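Local atomic coordinates of transcriptional regulator, ROK family (Vibrio cholerae O1 biovar eltor, PDB entry 1Z05), a protein that probably binds DNA and regulates transcription of carbohydrate-metabolism genes, as a zinc-containing ROK family homologue of the E. coli Mlc repressor. Residues G42-L47 and I57-E62; P309-T314 and C324-D329; D336-L341 and G365-A370. One frame throughout, in Å; residues are numbered along the deposited sequence.

In the fold
Near the N terminus, contact 1 closes the short turn between helices 35-51 and 56-63, tying together the first two helices of the probable DNA-binding domain. The chain then builds the first five-stranded sheet and part of the second before contact 2 closes the connection from the loop at 309-314 into helix 320-328. Contact 3 closes the loop made by the rest of helix 332-356 and strand 360-364, tying that helix to the turn before helix 371-385. The three loops lie in series, and none nests within or crosses another. Contacts 2 and 3 touch, with C324 packing on I367 and A370 and A327 on I338, so helix 320-328 joins both. Contact 1 lies across the chain's centre from both, its centre about 55 Å from that of contact 2.

Contact 1: G42-L47 and I57-E62; sequences GRVYKL and IDLSKE
L59 is the first residue of 57-62 to meet the other helix, and it does so with its branched end. L59 CD2 lies 3.6 Å from L47 CB, the two side chains sliding past one another in opposite directions, and the same methyl sits 4.1 Å from V44 O. With CG anti to the carbonyl carbon (chi1 -75°), the other methyl of L59, CD1, is brought to 4.3 Å from V44 CG1. A long, forked leucine suits this place because the axes of the two segments approach only to 10.5 Å, with their N-to-C directions 121° apart, and a reach is needed to bridge them; the short, branched V44 meets it and also packs on I70 and I73 of helix 67-79. One turn further on comes E62, which offers its aliphatic part: E62 CB is 3.8 Å from L47 CD1. The chain bends at chi2 (-78°), which places OE1 of E62 4.1 Å from L47 CD2. Helices 35-51, 56-63 and 67-79, followed by strands 83-86 and 99-103, are consistent with a winged helix-turn-helix domain. The chemistry is thus almost wholly apolar, so the first two helices are held by leucine and valine packing, with the charged end of E62 at the margin.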
ATOM      1  N   GLY A  42       9.689 -14.380  14.814  1.00 37.71           N
ATOM      2  CA  GLY A  42      10.215 -13.892  13.532  1.00 37.44           C
ATOM      3  C   GLY A  42      11.211 -12.749  13.672  1.00 36.49           C
ATOM      4  O   GLY A  42      12.254 -12.751  13.030  1.00 37.40           O
ATOM      5  N   ARG A  43      10.894 -11.774  14.521  1.00 36.50           N
ATOM      6  CA  ARG A  43      11.798 -10.650  14.786  1.00 37.00           C
ATOM      7  C   ARG A  43      13.166 -11.119  15.299  1.00 37.23           C
ATOM      8  O   ARG A  43      14.206 -10.651  14.833  1.00 37.01           O
ATOM      9  CB  ARG A  43      11.165  -9.676  15.779  1.00 36.26           C
ATOM     10  CG  ARG A  43      10.008  -8.881  15.183  1.00 37.94           C
ATOM     11  CD  ARG A  43       9.422  -7.866  16.173  1.00 40.25           C
ATOM     12  NE  ARG A  43      10.330  -6.738  16.396  1.00 48.13           N
ATOM     13  CZ  ARG A  43      10.830  -6.382  17.579  1.00 50.90           C
ATOM     14  NH1 ARG A  43      10.502  -7.044  18.684  1.00 52.25           N
ATOM     15  NH2 ARG A  43      11.649  -5.340  17.658  1.00 50.67           N
ATOM     16  N   VAL A  44      13.150 -12.045  16.255  1.00 36.74           N
ATOM     17  CA  VAL A  44      14.384 -12.598  16.824  1.00 37.37           C
ATOM     18  C   VAL A  44      15.165 -13.410  15.786  1.00 36.44           C
ATOM     19  O   VAL A  44      16.379 -13.261  15.659  1.00 36.68           O
ATOM     20  CB  VAL A  44      14.099 -13.438  18.089  1.00 37.77           C
ATOM     21  CG1 VAL A  44      15.330 -14.270  18.499  1.00 38.82           C
ATOM     22  CG2 VAL A  44      13.681 -12.528  19.232  1.00 37.19           C
ATOM     23  N   TYR A  45      14.460 -14.253  15.041  1.00 35.89           N
ATOM     24  CA  TYR A  45      15.090 -15.071  14.001  1.00 35.42           C
ATOM     25  C   TYR A  45      15.750 -14.225  12.901  1.00 35.01           C
ATOM     26  O   TYR A  45      16.855 -14.550  12.423  1.00 35.44           O
ATOM     27  CB  TYR A  45      14.054 -16.019  13.403  1.00 36.17           C
ATOM     28  CG  TYR A  45      14.610 -16.910  12.337  1.00 36.09           C
ATOM     29  CD1 TYR A  45      15.197 -18.139  12.668  1.00 37.32           C
ATOM     30  CD2 TYR A  45      14.563 -16.535  10.990  1.00 35.97           C
ATOM     31  CE1 TYR A  45      15.718 -18.978  11.676  1.00 38.12           C
ATOM     32  CE2 TYR A  45      15.093 -17.367   9.994  1.00 36.72           C
ATOM     33  CZ  TYR A  45      15.667 -18.580  10.347  1.00 36.96           C
ATOM     34  OH  TYR A  45      16.169 -19.416   9.374  1.00 39.08           O
ATOM     35  N   LYS A  46      15.070 -13.153  12.493  1.00 35.40           N
ATOM     36  CA  LYS A  46      15.630 -12.213  11.504  1.00 35.05           C
ATOM     37  C   LYS A  46      16.916 -11.547  12.007  1.00 35.46           C
ATOM     38  O   LYS A  46      17.886 -11.408  11.252  1.00 34.65           O
ATOM     39  CB  LYS A  46      14.594 -11.161  11.088  1.00 33.93           C
ATOM     40  CG  LYS A  46      15.070 -10.239   9.964  1.00 36.26           C
ATOM     41  CD  LYS A  46      14.054  -9.149   9.661  1.00 36.08           C
ATOM     42  CE  LYS A  46      14.544  -8.216   8.569  1.00 35.10           C
ATOM     43  NZ  LYS A  46      13.449  -7.275   8.193  1.00 37.00           N
ATOM     44  N   LEU A  47      16.929 -11.141  13.277  1.00 35.32           N
ATOM     45  CA  LEU A  47      18.149 -10.594  13.881  1.00 36.99           C
ATOM     46  C   LEU A  47      19.311 -11.595  13.850  1.00 37.53           C
ATOM     47  O   LEU A  47      20.430 -11.250  13.462  1.00 38.17           O
ATOM     48  CB  LEU A  47      17.884 -10.122  15.315  1.00 36.47           C
ATOM     49  CG  LEU A  47      17.204  -8.758  15.468  1.00 38.28           C
ATOM     50  CD1 LEU A  47      16.820  -8.511  16.926  1.00 40.31           C
ATOM     51  CD2 LEU A  47      18.084  -7.624  14.940  1.00 37.88           C
ATOM     52  N   ILE A  57      21.948 -11.151  25.134  1.00 38.26           N
ATOM     53  CA  ILE A  57      21.874  -9.770  25.620  1.00 38.53           C
ATOM     54  C   ILE A  57      21.769  -8.760  24.454  1.00 38.86           C
ATOM     55  O   ILE A  57      20.947  -7.845  24.505  1.00 38.03           O
ATOM     56  CB  ILE A  57      22.981  -9.431  26.692  1.00 39.48           C
ATOM     57  CG1 ILE A  57      22.669  -8.119  27.427  1.00 39.16           C
ATOM     58  CG2 ILE A  57      24.380  -9.406  26.094  1.00 39.70           C
ATOM     59  CD1 ILE A  57      21.473  -8.196  28.362  1.00 41.06           C
ATOM     60  N   ASP A  58      22.559  -8.965  23.399  1.00 38.54           N
ATOM     61  CA  ASP A  58      22.465  -8.164  22.168  1.00 39.77           C
ATOM     62  C   ASP A  58      21.105  -8.294  21.461  1.00 38.29           C
ATOM     63  O   ASP A  58      20.570  -7.308  20.941  1.00 36.09           O
ATOM     64  CB  ASP A  58      23.586  -8.538  21.193  1.00 41.27           C
ATOM     65  CG  ASP A  58      24.924  -7.899  21.548  1.00 46.72           C
ATOM     66  OD1 ASP A  58      25.109  -7.452  22.702  1.00 51.11           O
ATOM     67  OD2 ASP A  58      25.805  -7.848  20.658  1.00 52.10           O
ATOM     68  N   LEU A  59      20.554  -9.507  21.438  1.00 37.77           N
ATOM     69  CA  LEU A  59      19.209  -9.726  20.908  1.00 36.92           C
ATOM     70  C   LEU A  59      18.157  -9.004  21.745  1.00 37.13           C
ATOM     71  O   LEU A  59      17.215  -8.425  21.206  1.00 36.19           O
ATOM     72  CB  LEU A  59      18.878 -11.220  20.836  1.00 37.56           C
ATOM     73  CG  LEU A  59      19.503 -12.059  19.729  1.00 36.68           C
ATOM     74  CD1 LEU A  59      19.254 -13.544  20.044  1.00 40.76           C
ATOM     75  CD2 LEU A  59      18.962 -11.672  18.351  1.00 32.55           C
ATOM     76  N   SER A  60      18.331  -9.021  23.065  1.00 36.97           N
ATOM     77  CA  SER A  60      17.433  -8.305  23.954  1.00 37.02           C
ATOM     78  C   SER A  60      17.465  -6.787  23.698  1.00 38.08           C
ATOM     79  O   SER A  60      16.415  -6.137  23.645  1.00 36.92           O
ATOM     80  CB  SER A  60      17.765  -8.634  25.412  1.00 37.66           C
ATOM     81  OG  SER A  60      16.912  -7.939  26.288  1.00 36.63           O
ATOM     82  N   LYS A  61      18.664  -6.232  23.524  1.00 38.63           N
ATOM     83  CA  LYS A  61      18.821  -4.797  23.259  1.00 39.88           C
ATOM     84  C   LYS A  61      18.258  -4.389  21.890  1.00 39.45           C
ATOM     85  O   LYS A  61      17.533  -3.399  21.784  1.00 39.21           O
ATOM     86  CB  LYS A  61      20.287  -4.367  23.384  1.00 40.34           C
ATOM     87  CG  LYS A  61      20.919  -4.677  24.732  1.00 44.61           C
ATOM     88  CD  LYS A  61      22.215  -3.904  24.941  1.00 49.98           C
ATOM     89  CE  LYS A  61      22.985  -4.417  26.156  1.00 51.18           C
ATOM     90  NZ  LYS A  61      22.254  -4.211  27.441  1.00 53.39           N
ATOM     91  N   GLU A  62      18.587  -5.158  20.855  1.00 40.21           N
ATOM     92  CA  GLU A  62      18.139  -4.874  19.491  1.00 41.57           C
ATOM     93  C   GLU A  62      16.628  -5.028  19.294  1.00 41.07           C
ATOM     94  O   GLU A  62      15.999  -4.171  18.675  1.00 41.99           O
ATOM     95  CB  GLU A  62      18.900  -5.731  18.469  1.00 42.49           C
ATOM     96  CG  GLU A  62      20.316  -5.236  18.154  1.00 47.25           C
ATOM     97  CD  GLU A  62      20.331  -4.038  17.203  1.00 52.96           C
ATOM     98  OE1 GLU A  62      19.979  -4.200  16.012  1.00 55.72           O
ATOM     99  OE2 GLU A  62      20.706  -2.933  17.650  1.00 56.90           O
TER

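Contact 2: P309-T314 and C324-D329; sequences PSCLAT and CAAAAD
S310 OG, just ahead of the C311 and L312 that touch A326, is gripped twice: it accepts from L312 N at 3.0 Å, nearly straight at 166°, and it is hydrogen-bonded to D331 OD2. The first bond makes an ST turn, and the backbone bond from A313 N to S310 O (3.2 Å) closes a type I beta turn over the same residues. Serine suits the place because its short hydroxyl can fold back onto its own chain while still reaching a carboxylate; D331 holds C311 N with its other oxygen. Fixed in this way, the turn presents two neighbouring side chains to a single methyl. A326 CB lies 3.8 Å from C311 SG and 4.0 Å from L312 CG. L312 CD1 and CD2 lie 4.0 and 4.1 Å from A326 CB, so the alanine methyl rests against the branch point and both prongs of the fork. C311 reaches it with SG placed between its backbone N and carbonyl carbon (chi1 67°). Alanine lets the turn come close to the helix, C311 and A326 CA atoms being 7.3 Å apart. L312 also packs on V300 and I304 of helix 293-305, while A326 meets A334 of helix 332-356, so the contact fills a junction of three helices.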
ATOM      1  N   PRO A 309      13.833   0.422 -44.048  1.00 34.38           N
ATOM      2  CA  PRO A 309      15.006  -0.450 -44.119  1.00 34.29           C
ATOM      3  C   PRO A 309      15.459  -0.954 -42.749  1.00 34.72           C
ATOM      4  O   PRO A 309      15.352  -0.237 -41.745  1.00 34.05           O
ATOM      5  CB  PRO A 309      16.073   0.442 -44.763  1.00 34.54           C
ATOM      6  CG  PRO A 309      15.666   1.819 -44.436  1.00 34.59           C
ATOM      7  CD  PRO A 309      14.172   1.829 -44.328  1.00 34.00           C
ATOM      8  N   SER A 310      15.943  -2.192 -42.710  1.00 35.04           N
ATOM      9  CA  SER A 310      16.397  -2.799 -41.462  1.00 35.61           C
ATOM     10  C   SER A 310      17.158  -4.068 -41.754  1.00 36.10           C
ATOM     11  O   SER A 310      16.898  -4.738 -42.757  1.00 37.02           O
ATOM     12  CB  SER A 310      15.210  -3.133 -40.547  1.00 35.10           C
ATOM     13  OG  SER A 310      15.636  -3.766 -39.345  1.00 35.60           O
ATOM     14  N   CYS A 311      18.077  -4.406 -40.855  1.00 36.51           N
ATOM     15  CA  CYS A 311      18.777  -5.681 -40.894  1.00 37.53           C
ATOM     16  C   CYS A 311      17.841  -6.847 -40.534  1.00 38.38           C
ATOM     17  O   CYS A 311      18.186  -8.009 -40.735  1.00 38.76           O
ATOM     18  CB  CYS A 311      19.985  -5.653 -39.953  1.00 37.35           C
ATOM     19  SG  CYS A 311      19.593  -5.540 -38.187  1.00 41.16           S
ATOM     20  N   LEU A 312      16.666  -6.524 -39.995  1.00 38.38           N
ATOM     21  CA  LEU A 312      15.645  -7.515 -39.670  1.00 39.60           C
ATOM     22  C   LEU A 312      14.708  -7.837 -40.841  1.00 39.98           C
ATOM     23  O   LEU A 312      13.865  -8.727 -40.726  1.00 40.92           O
ATOM     24  CB  LEU A 312      14.814  -7.048 -38.461  1.00 39.07           C
ATOM     25  CG  LEU A 312      15.501  -6.893 -37.097  1.00 40.01           C
ATOM     26  CD1 LEU A 312      14.654  -6.063 -36.136  1.00 40.92           C
ATOM     27  CD2 LEU A 312      15.845  -8.248 -36.473  1.00 43.60           C
ATOM     28  N   ALA A 313      14.856  -7.120 -41.954  1.00 41.57           N
ATOM     29  CA  ALA A 313      13.922  -7.200 -43.086  1.00 43.83           C
ATOM     30  C   ALA A 313      13.941  -8.523 -43.864  1.00 46.12           C
ATOM     31  O   ALA A 313      13.085  -8.747 -44.732  1.00 46.77           O
ATOM     32  CB  ALA A 313      14.137  -6.023 -44.040  1.00 43.59           C
ATOM     33  N   THR A 314      14.911  -9.387 -43.567  1.00 47.53           N
ATOM     34  CA  THR A 314      15.004 -10.699 -44.210  1.00 50.01           C
ATOM     35  C   THR A 314      14.807 -11.826 -43.200  1.00 50.67           C
ATOM     36  O   THR A 314      14.772 -13.003 -43.571  1.00 50.92           O
ATOM     37  CB  THR A 314      16.360 -10.903 -44.935  1.00 50.01           C
ATOM     38  OG1 THR A 314      17.435 -10.544 -44.057  1.00 52.29           O
ATOM     39  CG2 THR A 314      16.434 -10.056 -46.202  1.00 50.89           C
ATOM     40  N   CYS A 324      16.166  -6.680 -29.829  1.00 42.91           N
ATOM     41  CA  CYS A 324      17.123  -6.146 -28.859  1.00 43.67           C
ATOM     42  C   CYS A 324      18.560  -6.256 -29.325  1.00 43.23           C
ATOM     43  O   CYS A 324      19.361  -5.358 -29.072  1.00 44.67           O
ATOM     44  CB  CYS A 324      16.960  -6.831 -27.503  1.00 43.97           C
ATOM     45  SG  CYS A 324      15.504  -6.303 -26.631  1.00 49.08           S
ATOM     46  N   ALA A 325      18.880  -7.355 -30.008  1.00 42.75           N
ATOM     47  CA  ALA A 325      20.212  -7.581 -30.554  1.00 41.47           C
ATOM     48  C   ALA A 325      20.488  -6.670 -31.744  1.00 41.24           C
ATOM     49  O   ALA A 325      21.624  -6.241 -31.952  1.00 41.07           O
ATOM     50  CB  ALA A 325      20.393  -9.046 -30.948  1.00 41.69           C
ATOM     51  N   ALA A 326      19.451  -6.385 -32.528  1.00 40.51           N
ATOM     52  CA  ALA A 326      19.570  -5.465 -33.656  1.00 40.53           C
ATOM     53  C   ALA A 326      19.778  -4.031 -33.162  1.00 40.28           C
ATOM     54  O   ALA A 326      20.648  -3.316 -33.667  1.00 40.77           O
ATOM     55  CB  ALA A 326      18.353  -5.560 -34.566  1.00 38.93           C
ATOM     56  N   ALA A 327      18.985  -3.631 -32.172  1.00 41.59           N
ATOM     57  CA  ALA A 327      19.071  -2.303 -31.560  1.00 43.24           C
ATOM     58  C   ALA A 327      20.423  -2.085 -30.885  1.00 45.15           C
ATOM     59  O   ALA A 327      21.100  -1.093 -31.151  1.00 45.28           O
ATOM     60  CB  ALA A 327      17.953  -2.104 -30.573  1.00 42.74           C
ATOM     61  N   ALA A 328      20.813  -3.030 -30.029  1.00 46.51           N
ATOM     62  CA  ALA A 328      22.132  -3.019 -29.396  1.00 47.50           C
ATOM     63  C   ALA A 328      23.259  -2.923 -30.418  1.00 47.31           C
ATOM     64  O   ALA A 328      24.272  -2.270 -30.164  1.00 48.60           O
ATOM     65  CB  ALA A 328      22.315  -4.249 -28.501  1.00 47.92           C
ATOM     66  N   ASP A 329      23.072  -3.551 -31.577  1.00 47.68           N
ATOM     67  CA  ASP A 329      24.090  -3.557 -32.632  1.00 47.73           C
ATOM     68  C   ASP A 329      23.940  -2.392 -33.625  1.00 46.27           C
ATOM     69  O   ASP A 329      24.638  -2.334 -34.639  1.00 45.80           O
ATOM     70  CB  ASP A 329      24.080  -4.897 -33.373  1.00 49.26           C
ATOM     71  CG  ASP A 329      25.482  -5.461 -33.590  1.00 54.26           C
ATOM     72  OD1 ASP A 329      26.284  -4.838 -34.325  1.00 56.57           O
ATOM     73  OD2 ASP A 329      25.778  -6.541 -33.028  1.00 58.99           O
TER

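Contact 3: D336-L341 and G365-A370; sequences DVIQQL and GVINQA
The backbones of 336-341 and 365-370 come nearest at I338 and A370, 7.6 Å between CA atoms, where an alpha helix faces a 3-10 turn (366-369) that leads into helix 371-385. This belongs to the ROK form of the actin-like ATPase fold: strand 360-364 ends, the chain turns at G365 and the next helix starts after A370, its N-cap. G365 adopts phi/psi of 140°/168°, a conformation in which a CB would be jammed against the carbonyl oxygen of the residue before, and glycine has none. The turn delivers I367 toward helix 332-356, and its CD1 is met by two methyls. I338 CD1 approaches I367 CD1 tip to tip at 3.7 Å. Beside that pair, I338 CG2 rests 4.2 Å from A370 CB; the beta branch gives isoleucine two arms, one for each residue of the turn, while alanine keeps the N-cap position slim. I338 also packs on I373 and L374 of helix 371-385, and I367 on C324 of helix 320-328, which makes the site a buried apolar junction. One turn along the helix, L341 swings CG anti to its backbone nitrogen (chi1 174°) and also reaches I367 tip to tip, L341 CD2 pressing on I367 CD1 at 3.5 Å, tighter than usual for two methyls.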
ATOM      1  N   ASP A 336      14.922   2.741 -32.980  1.00 31.38           N
ATOM      2  CA  ASP A 336      13.724   3.589 -32.926  1.00 32.84           C
ATOM      3  C   ASP A 336      12.520   2.917 -32.240  1.00 33.55           C
ATOM      4  O   ASP A 336      11.775   3.559 -31.486  1.00 33.99           O
ATOM      5  CB  ASP A 336      13.338   4.050 -34.331  1.00 31.51           C
ATOM      6  CG  ASP A 336      12.418   5.259 -34.309  1.00 37.26           C
ATOM      7  OD1 ASP A 336      12.841   6.332 -33.793  1.00 36.68           O
ATOM      8  OD2 ASP A 336      11.274   5.137 -34.813  1.00 41.30           O
ATOM      9  N   VAL A 337      12.332   1.634 -32.519  1.00 33.41           N
ATOM     10  CA  VAL A 337      11.279   0.836 -31.874  1.00 33.44           C
ATOM     11  C   VAL A 337      11.503   0.742 -30.350  1.00 33.50           C
ATOM     12  O   VAL A 337      10.574   0.945 -29.569  1.00 34.93           O
ATOM     13  CB  VAL A 337      11.166  -0.568 -32.530  1.00 33.57           C
ATOM     14  CG1 VAL A 337      10.251  -1.502 -31.727  1.00 33.02           C
ATOM     15  CG2 VAL A 337      10.664  -0.445 -33.969  1.00 32.24           C
ATOM     16  N   ILE A 338      12.732   0.459 -29.931  1.00 34.13           N
ATOM     17  CA  ILE A 338      13.059   0.414 -28.494  1.00 34.25           C
ATOM     18  C   ILE A 338      12.899   1.771 -27.786  1.00 33.13           C
ATOM     19  O   ILE A 338      12.462   1.834 -26.621  1.00 31.13           O
ATOM     20  CB  ILE A 338      14.477  -0.198 -28.241  1.00 35.08           C
ATOM     21  CG1 ILE A 338      14.520  -1.678 -28.673  1.00 35.38           C
ATOM     22  CG2 ILE A 338      14.890  -0.074 -26.776  1.00 35.19           C
ATOM     23  CD1 ILE A 338      13.360  -2.522 -28.151  1.00 41.45           C
ATOM     24  N   GLN A 339      13.270   2.852 -28.473  1.00 33.73           N
ATOM     25  CA  GLN A 339      13.119   4.203 -27.911  1.00 34.34           C
ATOM     26  C   GLN A 339      11.646   4.552 -27.718  1.00 34.31           C
ATOM     27  O   GLN A 339      11.272   5.070 -26.670  1.00 35.39           O
ATOM     28  CB  GLN A 339      13.864   5.263 -28.747  1.00 33.27           C
ATOM     29  CG  GLN A 339      15.379   5.127 -28.648  1.00 33.91           C
ATOM     30  CD  GLN A 339      16.129   6.019 -29.621  1.00 35.19           C
ATOM     31  OE1 GLN A 339      15.584   6.448 -30.643  1.00 37.49           O
ATOM     32  NE2 GLN A 339      17.392   6.288 -29.313  1.00 33.50           N
ATOM     33  N   GLN A 340      10.820   4.244 -28.712  0.60 34.82           N
ATOM     34  CA  GLN A 340       9.376   4.449 -28.612  0.60 36.09           C
ATOM     35  C   GLN A 340       8.760   3.665 -27.445  0.60 35.60           C
ATOM     36  O   GLN A 340       7.918   4.185 -26.716  0.60 35.16           O
ATOM     37  CB  GLN A 340       8.695   4.073 -29.929  0.60 37.24           C
ATOM     38  CG  GLN A 340       7.219   4.419 -29.981  0.60 38.15           C
ATOM     39  CD  GLN A 340       6.566   4.029 -31.295  0.60 39.57           C
ATOM     40  OE1 GLN A 340       7.098   4.293 -32.375  0.60 44.71           O
ATOM     41  NE2 GLN A 340       5.399   3.402 -31.206  0.60 42.80           N
ATOM     42  N   LEU A 341       9.188   2.414 -27.285  1.00 35.51           N
ATOM     43  CA  LEU A 341       8.799   1.591 -26.139  1.00 35.79           C
ATOM     44  C   LEU A 341       9.171   2.277 -24.820  1.00 34.97           C
ATOM     45  O   LEU A 341       8.345   2.359 -23.910  1.00 36.01           O
ATOM     46  CB  LEU A 341       9.463   0.212 -26.209  1.00 34.50           C
ATOM     47  CG  LEU A 341       9.269  -0.716 -25.001  1.00 36.17           C
ATOM     48  CD1 LEU A 341       7.807  -1.070 -24.773  1.00 34.87           C
ATOM     49  CD2 LEU A 341      10.092  -1.988 -25.181  1.00 37.15           C
ATOM     50  N   GLY A 365      12.982  -8.012 -17.477  1.00 39.69           N
ATOM     51  CA  GLY A 365      12.480  -8.578 -18.728  1.00 40.90           C
ATOM     52  C   GLY A 365      13.582  -8.700 -19.758  1.00 40.41           C
ATOM     53  O   GLY A 365      14.666  -8.138 -19.578  1.00 39.67           O
ATOM     54  N   VAL A 366      13.304  -9.429 -20.839  1.00 40.76           N
ATOM     55  CA  VAL A 366      14.289  -9.654 -21.898  1.00 41.01           C
ATOM     56  C   VAL A 366      14.746  -8.334 -22.533  1.00 41.06           C
ATOM     57  O   VAL A 366      15.870  -8.224 -23.030  1.00 39.54           O
ATOM     58  CB  VAL A 366      13.796 -10.672 -22.983  1.00 42.05           C
ATOM     59  CG1 VAL A 366      13.485 -12.028 -22.353  1.00 42.33           C
ATOM     60  CG2 VAL A 366      12.582 -10.154 -23.725  1.00 44.54           C
ATOM     61  N   ILE A 367      13.871  -7.330 -22.471  1.00 41.06           N
ATOM     62  CA  ILE A 367      14.157  -5.982 -22.973  1.00 41.56           C
ATOM     63  C   ILE A 367      15.413  -5.337 -22.358  1.00 40.82           C
ATOM     64  O   ILE A 367      15.950  -4.359 -22.897  1.00 41.60           O
ATOM     65  CB  ILE A 367      12.920  -5.056 -22.783  1.00 42.60           C
ATOM     66  CG1 ILE A 367      12.861  -4.004 -23.887  1.00 45.80           C
ATOM     67  CG2 ILE A 367      12.881  -4.449 -21.362  1.00 42.29           C
ATOM     68  CD1 ILE A 367      12.446  -4.569 -25.235  1.00 51.03           C
ATOM     69  N   ASN A 368      15.888  -5.883 -21.240  1.00 39.42           N
ATOM     70  CA  ASN A 368      17.140  -5.422 -20.640  1.00 38.78           C
ATOM     71  C   ASN A 368      18.379  -5.692 -21.511  1.00 39.15           C
ATOM     72  O   ASN A 368      19.458  -5.143 -21.253  1.00 38.09           O
ATOM     73  CB  ASN A 368      17.322  -5.985 -19.230  1.00 38.40           C
ATOM     74  CG  ASN A 368      16.542  -5.212 -18.192  1.00 41.51           C
ATOM     75  OD1 ASN A 368      16.509  -3.980 -18.211  1.00 41.00           O
ATOM     76  ND2 ASN A 368      15.912  -5.932 -17.266  1.00 37.58           N
ATOM     77  N   GLN A 369      18.213  -6.522 -22.538  0.50 38.93           N
ATOM     78  CA  GLN A 369      19.277  -6.781 -23.512  0.50 39.50           C
ATOM     79  C   GLN A 369      19.518  -5.574 -24.425  0.50 39.18           C
ATOM     80  O   GLN A 369      20.527  -5.507 -25.128  0.50 39.28           O
ATOM     81  CB  GLN A 369      18.967  -8.047 -24.320  0.50 39.12           C
ATOM     82  CG  GLN A 369      19.064  -9.325 -23.483  0.50 39.15           C
ATOM     83  CD  GLN A 369      18.415 -10.538 -24.135  0.50 40.44           C
ATOM     84  OE1 GLN A 369      18.061 -10.517 -25.313  0.50 40.36           O
ATOM     85  NE2 GLN A 369      18.255 -11.608 -23.357  0.50 41.42           N
ATOM     86  N   ALA A 370      18.590  -4.622 -24.394  1.00 39.01           N
ATOM     87  CA  ALA A 370      18.753  -3.348 -25.088  1.00 38.79           C
ATOM     88  C   ALA A 370      18.702  -2.164 -24.113  1.00 39.12           C
ATOM     89  O   ALA A 370      18.322  -1.054 -24.499  1.00 39.36           O
ATOM     90  CB  ALA A 370      17.684  -3.199 -26.171  1.00 38.84           C
TER